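Local coordinates for protein Crov588 (Cafeteriavirus, PDB 6NYR) that is of unknown function but folds into a ring-shaped leucine-rich repeat solenoid built from FNIP repeats of a giant virus, at residues T188-G193 / T210-G215; Q198-N203 / W216-Q221; N423-G428 / E444-D449. One frame throughout, in Å; residues are numbered along the deposited sequence.

Interaction 1: T188-G193 / T210-G215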
loop_
_atom_site.group_PDB
_atom_site.type_symbol
_atom_site.label_atom_id
_atom_site.label_comp_id
_atom_site.label_asym_id
_atom_site.label_seq_id
_atom_site.Cartn_x
_atom_site.Cartn_y
_atom_site.Cartn_z
ATOM N N THR A 188 12.546 27.406 1.857
ATOM C CA THR A 188 11.324 27.112 1.125
ATOM C C THR A 188 10.385 26.166 1.861
ATOM O O THR A 188 9.166 26.304 1.730
ATOM C CB THR A 188 11.650 26.485 -0.240
ATOM O OG1 THR A 188 12.296 25.219 -0.043
ATOM C CG2 THR A 188 12.563 27.388 -1.050
ATOM N N TYR A 189 10.920 25.201 2.609
ATOM C CA TYR A 189 10.131 24.260 3.397
ATOM C C TYR A 189 10.453 24.478 4.872
ATOM O O TYR A 189 11.619 24.385 5.272
ATOM C CB TYR A 189 10.439 22.810 2.999
ATOM C CG TYR A 189 9.852 22.356 1.682
ATOM C CD1 TYR A 189 10.125 23.037 0.503
ATOM C CD2 TYR A 189 9.046 21.227 1.614
ATOM C CE1 TYR A 189 9.595 22.619 -0.704
ATOM C CE2 TYR A 189 8.512 20.800 0.411
ATOM C CZ TYR A 189 8.791 21.496 -0.742
ATOM O OH TYR A 189 8.259 21.072 -1.937
ATOM N N LEU A 190 9.430 24.757 5.676
ATOM C CA LEU A 190 9.588 24.903 7.122
ATOM C C LEU A 190 8.564 24.015 7.807
ATOM O O LEU A 190 7.362 24.126 7.534
ATOM C CB LEU A 190 9.421 26.359 7.562
ATOM C CG LEU A 190 9.517 26.645 9.064
ATOM C CD1 LEU A 190 10.815 26.116 9.655
ATOM C CD2 LEU A 190 9.379 28.146 9.344
ATOM N N GLU A 191 9.036 23.126 8.678
ATOM C CA GLU A 191 8.158 22.257 9.451
ATOM C C GLU A 191 8.489 22.372 10.932
ATOM O O GLU A 191 9.616 22.080 11.344
ATOM C CB GLU A 191 8.271 20.796 9.009
ATOM C CG GLU A 191 7.326 19.891 9.789
ATOM C CD GLU A 191 7.262 18.480 9.256
ATOM O OE1 GLU A 191 7.794 18.229 8.155
ATOM O OE2 GLU A 191 6.676 17.619 9.947
ATOM N N PHE A 192 7.506 22.787 11.723
ATOM C CA PHE A 192 7.610 22.762 13.174
ATOM C C PHE A 192 7.084 21.440 13.722
ATOM O O PHE A 192 6.247 20.771 13.110
ATOM C CB PHE A 192 6.834 23.922 13.799
ATOM C CG PHE A 192 7.460 25.261 13.563
ATOM C CD1 PHE A 192 8.607 25.630 14.244
ATOM C CD2 PHE A 192 6.904 26.149 12.658
ATOM C CE1 PHE A 192 9.188 26.862 14.027
ATOM C CE2 PHE A 192 7.481 27.382 12.438
ATOM C CZ PHE A 192 8.623 27.738 13.122
ATOM N N GLY A 193 7.583 21.078 14.904
ATOM C CA GLY A 193 7.249 19.821 15.531
ATOM C C GLY A 193 6.177 19.964 16.597
ATOM O O GLY A 193 5.516 20.997 16.733
ATOM N N THR A 210 7.553 28.457 0.666
ATOM C CA THR A 210 6.426 27.913 -0.080
ATOM C C THR A 210 5.585 26.932 0.722
ATOM O O THR A 210 4.381 26.837 0.481
ATOM C CB THR A 210 6.913 27.212 -1.359
ATOM O OG1 THR A 210 7.819 26.152 -1.026
ATOM C CG2 THR A 210 7.609 28.209 -2.280
ATOM N N HIS A 211 6.184 26.203 1.663
ATOM C CA HIS A 211 5.493 25.161 2.415
ATOM C C HIS A 211 5.693 25.423 3.901
ATOM O O HIS A 211 6.834 25.464 4.375
ATOM C CB HIS A 211 6.022 23.765 2.065
ATOM C CG HIS A 211 5.631 23.281 0.704
ATOM N ND1 HIS A 211 6.031 23.910 -0.455
ATOM C CD2 HIS A 211 4.896 22.211 0.320
ATOM C CE1 HIS A 211 5.549 23.254 -1.497
ATOM N NE2 HIS A 211 4.856 22.221 -1.054
ATOM N N LEU A 212 4.594 25.580 4.638
ATOM C CA LEU A 212 4.643 25.831 6.073
ATOM C C LEU A 212 3.736 24.827 6.768
ATOM O O LEU A 212 2.532 24.776 6.491
ATOM C CB LEU A 212 4.213 27.262 6.406
ATOM C CG LEU A 212 4.158 27.623 7.891
ATOM C CD1 LEU A 212 5.514 27.424 8.553
ATOM C CD2 LEU A 212 3.671 29.057 8.087
ATOM N N THR A 213 4.314 24.042 7.673
ATOM C CA THR A 213 3.594 23.022 8.419
ATOM C C THR A 213 3.777 23.269 9.909
ATOM O O THR A 213 4.912 23.378 10.383
ATOM C CB THR A 213 4.102 21.614 8.071
ATOM O OG1 THR A 213 3.937 21.374 6.670
ATOM C CG2 THR A 213 3.350 20.552 8.860
ATOM N N PHE A 214 2.665 23.367 10.637
ATOM C CA PHE A 214 2.695 23.447 12.090
ATOM C C PHE A 214 2.406 22.079 12.696
ATOM O O PHE A 214 1.918 21.158 12.032
ATOM C CB PHE A 214 1.689 24.477 12.632
ATOM C CG PHE A 214 2.023 25.887 12.277
ATOM C CD1 PHE A 214 3.074 26.540 12.899
ATOM C CD2 PHE A 214 1.286 26.566 11.324
ATOM C CE1 PHE A 214 3.395 27.841 12.568
ATOM C CE2 PHE A 214 1.596 27.872 10.989
ATOM C CZ PHE A 214 2.652 28.510 11.612
ATOM N N GLY A 215 2.688 21.969 13.990
ATOM C CA GLY A 215 2.503 20.730 14.710
ATOM C C GLY A 215 1.464 20.791 15.811
ATOM O O GLY A 215 0.725 21.771 15.947
HETATM O O HOH W 1 6.191 22.290 5.450
#

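Interaction 2: Q198-N203 / W216-Q221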
loop_
_atom_site.group_PDB
_atom_site.type_symbol
_atom_site.label_atom_id
_atom_site.label_comp_id
_atom_site.label_asym_id
_atom_site.label_seq_id
_atom_site.Cartn_x
_atom_site.Cartn_y
_atom_site.Cartn_z
ATOM N N GLN A 198 4.896 29.123 19.669
ATOM C CA GLN A 198 5.537 30.420 19.845
ATOM C C GLN A 198 4.960 31.393 18.825
ATOM O O GLN A 198 4.650 31.008 17.692
ATOM C CB GLN A 198 7.053 30.276 19.670
ATOM C CG GLN A 198 7.920 30.844 20.788
ATOM C CD GLN A 198 7.371 30.593 22.176
ATOM O OE1 GLN A 198 7.015 31.537 22.885
ATOM N NE2 GLN A 198 7.289 29.329 22.573
ATOM N N LYS A 199 4.800 32.648 19.234
ATOM C CA LYS A 199 4.290 33.663 18.324
ATOM C C LYS A 199 5.197 33.800 17.107
ATOM O O LYS A 199 6.414 33.602 17.182
ATOM C CB LYS A 199 4.164 35.012 19.032
ATOM C CG LYS A 199 2.946 35.160 19.938
ATOM C CD LYS A 199 3.079 36.402 20.821
ATOM C CE LYS A 199 1.773 36.759 21.519
ATOM N NZ LYS A 199 1.166 35.629 22.275
ATOM N N ILE A 200 4.581 34.106 15.969
ATOM C CA ILE A 200 5.294 34.419 14.736
ATOM C C ILE A 200 4.858 35.808 14.300
ATOM O O ILE A 200 3.674 36.032 14.022
ATOM C CB ILE A 200 5.031 33.383 13.631
ATOM C CG1 ILE A 200 5.539 32.020 14.094
ATOM C CG2 ILE A 200 5.698 33.808 12.333
ATOM C CD1 ILE A 200 5.448 30.932 13.051
ATOM N N THR A 201 5.806 36.739 14.252
ATOM C CA THR A 201 5.510 38.121 13.918
ATOM C C THR A 201 5.958 38.426 12.488
ATOM O O THR A 201 6.439 37.561 11.754
ATOM C CB THR A 201 6.185 39.072 14.907
ATOM O OG1 THR A 201 7.607 38.916 14.826
ATOM C CG2 THR A 201 5.729 38.783 16.328
ATOM N N GLU A 202 5.795 39.687 12.096
ATOM C CA GLU A 202 6.163 40.129 10.760
ATOM C C GLU A 202 7.672 40.059 10.562
ATOM O O GLU A 202 8.452 40.129 11.513
ATOM C CB GLU A 202 5.674 41.559 10.530
ATOM C CG GLU A 202 4.185 41.744 10.787
ATOM C CD GLU A 202 3.734 43.186 10.634
ATOM O OE1 GLU A 202 4.492 43.992 10.050
ATOM O OE2 GLU A 202 2.620 43.507 11.098
ATOM N N ASN A 203 8.076 39.924 9.301
ATOM C CA ASN A 203 9.483 39.908 8.914
ATOM C C ASN A 203 10.251 38.764 9.564
ATOM O O ASN A 203 11.479 38.826 9.691
ATOM C CB ASN A 203 10.160 41.243 9.248
ATOM C CG ASN A 203 9.523 42.415 8.531
ATOM O OD1 ASN A 203 9.241 42.347 7.334
ATOM N ND2 ASN A 203 9.286 43.499 9.261
ATOM N N TRP A 216 1.454 19.744 16.638
ATOM C CA TRP A 216 0.397 19.498 17.609
ATOM C C TRP A 216 -0.022 20.734 18.390
ATOM O O TRP A 216 -1.204 21.094 18.403
ATOM C CB TRP A 216 0.887 18.397 18.556
ATOM C CG TRP A 216 -0.105 17.808 19.502
ATOM C CD1 TRP A 216 -0.583 18.367 20.652
ATOM C CD2 TRP A 216 -0.706 16.515 19.406
ATOM N NE1 TRP A 216 -1.460 17.510 21.265
ATOM C CE2 TRP A 216 -1.552 16.363 20.521
ATOM C CE3 TRP A 216 -0.617 15.470 18.479
ATOM C CZ2 TRP A 216 -2.308 15.211 20.732
ATOM C CZ3 TRP A 216 -1.369 14.329 18.689
ATOM C CH2 TRP A 216 -2.201 14.208 19.806
ATOM N N TYR A 217 0.924 21.393 19.055
ATOM C CA TYR A 217 0.562 22.390 20.053
ATOM C C TYR A 217 0.511 23.819 19.523
ATOM O O TYR A 217 0.115 24.719 20.274
ATOM C CB TYR A 217 1.534 22.337 21.248
ATOM C CG TYR A 217 1.309 21.149 22.163
ATOM C CD1 TYR A 217 0.318 21.174 23.140
ATOM C CD2 TYR A 217 2.085 20.003 22.052
ATOM C CE1 TYR A 217 0.103 20.091 23.967
ATOM C CE2 TYR A 217 1.880 18.916 22.882
ATOM C CZ TYR A 217 0.888 18.964 23.837
ATOM O OH TYR A 217 0.683 17.882 24.662
ATOM N N PHE A 218 0.886 24.067 18.271
ATOM C CA PHE A 218 0.883 25.440 17.790
ATOM C C PHE A 218 -0.526 26.019 17.847
ATOM O O PHE A 218 -1.462 25.463 17.261
ATOM C CB PHE A 218 1.405 25.542 16.364
ATOM C CG PHE A 218 1.390 26.949 15.832
ATOM C CD1 PHE A 218 2.398 27.843 16.166
ATOM C CD2 PHE A 218 0.355 27.386 15.024
ATOM C CE1 PHE A 218 2.381 29.138 15.687
ATOM C CE2 PHE A 218 0.333 28.682 14.542
ATOM C CZ PHE A 218 1.347 29.556 14.876
ATOM N N ASN A 219 -0.676 27.145 18.544
ATOM C CA ASN A 219 -1.978 27.794 18.642
ATOM C C ASN A 219 -1.822 29.281 18.933
ATOM O O ASN A 219 -2.305 29.775 19.957
ATOM C CB ASN A 219 -2.833 27.132 19.724
ATOM C CG ASN A 219 -4.288 27.556 19.650
ATOM O OD1 ASN A 219 -4.742 28.079 18.632
ATOM N ND2 ASN A 219 -5.027 27.320 20.721
ATOM N N GLN A 220 -1.154 29.998 18.033
ATOM C CA GLN A 220 -0.996 31.441 18.128
ATOM C C GLN A 220 -1.676 32.088 16.933
ATOM O O GLN A 220 -1.761 31.491 15.856
ATOM C CB GLN A 220 0.483 31.845 18.150
ATOM C CG GLN A 220 1.275 31.274 19.306
ATOM C CD GLN A 220 0.827 31.817 20.647
ATOM O OE1 GLN A 220 0.524 33.003 20.784
ATOM N NE2 GLN A 220 0.779 30.944 21.648
ATOM N N GLN A 221 -2.158 33.313 17.120
ATOM C CA GLN A 221 -2.785 34.007 16.007
ATOM C C GLN A 221 -1.790 34.287 14.889
ATOM O O GLN A 221 -0.591 34.466 15.114
ATOM C CB GLN A 221 -3.449 35.316 16.429
ATOM C CG GLN A 221 -4.685 35.087 17.225
ATOM C CD GLN A 221 -5.618 36.284 17.207
ATOM O OE1 GLN A 221 -5.227 37.400 16.867
ATOM N NE2 GLN A 221 -6.901 36.007 17.397
#

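Interaction 3: N423-G428 / E444-D449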
loop_
_atom_site.group_PDB
_atom_site.type_symbol
_atom_site.label_atom_id
_atom_site.label_comp_id
_atom_site.label_asym_id
_atom_site.label_seq_id
_atom_site.Cartn_x
_atom_site.Cartn_y
_atom_site.Cartn_z
ATOM N N ASN A 423 -34.463 -4.910 -16.829
ATOM C CA ASN A 423 -34.410 -3.469 -17.079
ATOM C C ASN A 423 -34.237 -2.637 -15.811
ATOM O O ASN A 423 -34.706 -1.497 -15.733
ATOM C CB ASN A 423 -35.656 -2.993 -17.835
ATOM C CG ASN A 423 -35.678 -3.451 -19.277
ATOM O OD1 ASN A 423 -36.282 -4.469 -19.613
ATOM N ND2 ASN A 423 -35.007 -2.702 -20.138
ATOM N N VAL A 424 -33.548 -3.181 -14.818
ATOM C CA VAL A 424 -33.036 -2.388 -13.711
ATOM C C VAL A 424 -31.572 -2.036 -13.948
ATOM O O VAL A 424 -31.178 -0.871 -13.883
ATOM C CB VAL A 424 -33.224 -3.113 -12.360
ATOM C CG1 VAL A 424 -32.708 -2.224 -11.221
ATOM C CG2 VAL A 424 -34.679 -3.461 -12.139
ATOM N N LEU A 425 -30.754 -3.050 -14.230
ATOM C CA LEU A 425 -29.330 -2.850 -14.466
ATOM C C LEU A 425 -29.116 -2.366 -15.894
ATOM O O LEU A 425 -29.600 -3.003 -16.837
ATOM C CB LEU A 425 -28.573 -4.146 -14.222
ATOM C CG LEU A 425 -28.760 -4.739 -12.824
ATOM C CD1 LEU A 425 -28.201 -6.156 -12.774
ATOM C CD2 LEU A 425 -28.119 -3.865 -11.762
ATOM N N PRO A 426 -28.388 -1.269 -16.093
ATOM C CA PRO A 426 -28.277 -0.699 -17.441
ATOM C C PRO A 426 -27.381 -1.524 -18.349
ATOM O O PRO A 426 -26.363 -2.071 -17.919
ATOM C CB PRO A 426 -27.678 0.691 -17.194
ATOM C CG PRO A 426 -26.879 0.517 -15.930
ATOM C CD PRO A 426 -27.654 -0.473 -15.087
ATOM N N ASN A 427 -27.790 -1.629 -19.614
ATOM C CA ASN A 427 -26.887 -2.111 -20.650
ATOM C C ASN A 427 -25.685 -1.180 -20.719
ATOM O O ASN A 427 -25.838 0.034 -20.892
ATOM C CB ASN A 427 -27.593 -2.171 -22.000
ATOM C CG ASN A 427 -28.600 -3.298 -22.076
ATOM O OD1 ASN A 427 -28.280 -4.454 -21.786
ATOM N ND2 ASN A 427 -29.824 -2.971 -22.473
ATOM N N GLY A 428 -24.493 -1.743 -20.560
ATOM C CA GLY A 428 -23.272 -0.976 -20.407
ATOM C C GLY A 428 -22.554 -1.212 -19.098
ATOM O O GLY A 428 -21.359 -0.901 -18.992
ATOM N N GLU A 444 -33.116 -14.845 -16.067
ATOM C CA GLU A 444 -32.395 -14.420 -17.257
ATOM C C GLU A 444 -32.850 -13.033 -17.708
ATOM O O GLU A 444 -33.885 -12.511 -17.284
ATOM C CB GLU A 444 -32.570 -15.422 -18.400
ATOM C CG GLU A 444 -33.996 -15.698 -18.829
ATOM C CD GLU A 444 -34.068 -16.761 -19.917
ATOM O OE1 GLU A 444 -33.495 -16.541 -21.006
ATOM O OE2 GLU A 444 -34.681 -17.822 -19.674
ATOM N N ASN A 445 -32.038 -12.434 -18.581
ATOM C CA ASN A 445 -32.234 -11.073 -19.075
ATOM C C ASN A 445 -32.232 -10.043 -17.952
ATOM O O ASN A 445 -32.779 -8.944 -18.107
ATOM C CB ASN A 445 -33.519 -10.966 -19.898
ATOM C CG ASN A 445 -33.486 -11.836 -21.145
ATOM O OD1 ASN A 445 -34.263 -12.784 -21.272
ATOM N ND2 ASN A 445 -32.570 -11.531 -22.060
ATOM N N VAL A 446 -31.627 -10.385 -16.821
ATOM C CA VAL A 446 -31.418 -9.453 -15.718
ATOM C C VAL A 446 -30.022 -8.852 -15.768
ATOM O O VAL A 446 -29.856 -7.634 -15.703
ATOM C CB VAL A 446 -31.670 -10.158 -14.366
ATOM C CG1 VAL A 446 -31.354 -9.223 -13.203
ATOM C CG2 VAL A 446 -33.105 -10.659 -14.282
ATOM N N LEU A 447 -29.005 -9.701 -15.877
ATOM C CA LEU A 447 -27.632 -9.233 -15.960
ATOM C C LEU A 447 -27.344 -8.745 -17.373
ATOM O O LEU A 447 -27.533 -9.505 -18.327
ATOM C CB LEU A 447 -26.680 -10.354 -15.585
ATOM C CG LEU A 447 -26.893 -10.934 -14.185
ATOM C CD1 LEU A 447 -26.050 -12.180 -13.977
ATOM C CD2 LEU A 447 -26.567 -9.886 -13.129
ATOM N N PRO A 448 -26.898 -7.499 -17.551
ATOM C CA PRO A 448 -26.630 -7.014 -18.913
ATOM C C PRO A 448 -25.479 -7.766 -19.559
ATOM O O PRO A 448 -24.466 -8.059 -18.921
ATOM C CB PRO A 448 -26.275 -5.535 -18.697
ATOM C CG PRO A 448 -25.778 -5.470 -17.274
ATOM C CD PRO A 448 -26.621 -6.478 -16.525
ATOM N N ASP A 449 -25.646 -8.078 -20.847
ATOM C CA ASP A 449 -24.628 -8.830 -21.569
ATOM C C ASP A 449 -23.300 -8.088 -21.637
ATOM O O ASP A 449 -22.268 -8.717 -21.893
ATOM C CB ASP A 449 -25.131 -9.155 -22.976
ATOM C CG ASP A 449 -26.152 -10.282 -22.982
ATOM O OD1 ASP A 449 -25.918 -11.295 -22.291
ATOM O OD2 ASP A 449 -27.191 -10.152 -23.664
#

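Interaction 1: T188-G193 / T210-G215
In one of its two conformers Tyr189 lies over the imidazole of His211 as an offset stack, with ring centroids 4.2 Å apart and planes 7° from parallel. Tyr189 CZ then sits above the centre of the imidazole. His211 CG lies nearer the rim of the phenol ring, and His211 CB adds a CH-pi contact over it. In this conformer both rings have CG anti to the carbonyl carbon (chi1 -75° and -72°), which brings them out side by side. Thr210 OG1 lies in the imidazole plane at its edge. Its 2.9 Å hydrogen bond with His211 ND1, in which either could donate, probably limits the rotation of the ring.

On the buried face Leu212 CD1 fills the hollow along the flank of Leu190, beside CB, CG and CD2, 4.0 Å from Leu190 CD2. Phe192 and Phe214 lie side by side, rim to rim, with Phe192 CD2 3.9 Å from Phe214 CD1. On the face of Tyr189 and His211, Glu191 CG rests against Thr213 CB.

The backbones pair as parallel strands. Thr188 O accepts from Thr210 N and His211 N, and Leu190 O from Thr213 N. Leu190 N bonds to His211 O, and Phe192 N to Thr213 O. A water links Leu190 O to Thr213 OG1.

Strand 167-169 lies beside 189-191. Strand 233-235 follows 211-213, where Tyr233 meets His211.

Interaction 2: Q198-N203 / W216-Q221
Phe218 and Gln220, one turn later in the chain, meet the backbone of Gln198. The Phe218 ring turns its edge to the carbonyl, with CE1 3.6 Å from Gln198 O and the oxygen near the ring plane. Gln220 CG rests 3.7 Å from Gln198 C, so its methylene packs on the peptide group.

This is the buried, close-fitting side of the contact. Phe218 has its CG anti to the backbone N (chi1 179°), and its ring end thereby comes close to the facing segment. Ile200 CD1 touches the ring less closely, 4.4 Å from Phe218 CE1. Phe218 and Ile200 are both buried, and the Phe218 ring also stacks on Phe214.

The solvent-facing side rests on one hydrogen bond between a lysine and an amide. Lys199 is exposed, and its side chain crosses that of Gln220 at about a right angle. Lys199 bends at its last torsion to bring the ammonium round. Lys199 NZ then donates to Gln220 OE1 over 3.1 Å, tilted 29° from the carbonyl plane. Lys199 CG also lies 3.4 Å from Gln220 OE1. The other end of the amide is held too: Gln220 NE2 bonds to Asn197 OD1, which also accepts from Asn219 N. The amide is thus gripped by a bond at OE1 and another at NE2.

Asn219 OD1 in turn accepts from Asn241 N. Such an asparagine rung passed from turn to turn is the asparagine ladder characteristic of leucine-rich repeat solenoids, here in FNIP repeats.

Interaction 3: N423-G428 / E444-D449
The flat peptide carbonyl of Pro426 and the amide of Asn427 both meet the ring of Pro448, in a loop of this leucine-rich repeat solenoid. Pro426 O lies against the rim of the proline ring, 3.5 Å from Pro448 CG and 3.6 Å from Pro448 CB. Asn427 comes across obliquely and sets its amide oxygen OD1 3.8 Å from Pro448 CB.

At the other end of the ring, Pro448 CD packs on Leu425 CB at 3.8 Å. The two side chains cross at about a right angle. Leu425 carries CG anti to the carbonyl carbon (chi1 -57°), and its CD1 branch reaches the facing loop. There it meets the Val446 carbonyl and the methyls of Val446 and Leu447. The contact is thus made by apolar packing and by close approaches of carbonyl oxygens to carbon atoms, and five of its six touching residues are buried.

Both leucines also pack on Leu432 of strand 431-433, which places the contact against the solenoid core. Further along the chain, toward the strands, Gly428 N bonds to Ser450 OG, and Asp449 OD1 accepts from Asn471 N. In the buried interior of the turn, Leu425 CD1 lies 4.1 Å from Leu447 CD2.

Overall arrangement
All three contacts join successive turns of one ring-shaped solenoid. Interaction 1 lies on the parallel strands, with its centre about 26 Å from the centre of the chain. Interactions 2 and 3 lie in the loops, with centres about 35 Å from it: interaction 2 partly in the loop just after a strand, interaction 3 in the part leading back to the next. The segments of interactions 1 and 2 alternate along the chain, and their centres are about 12 Å apart. They share a core: Ile200 CD1 packs on Phe214 CE1 at 3.7 Å. Interaction 3 comes later in the chain, its centre about 53 Å from that of interaction 1. Turn-to-turn contacts therefore recur at distant points of the ring.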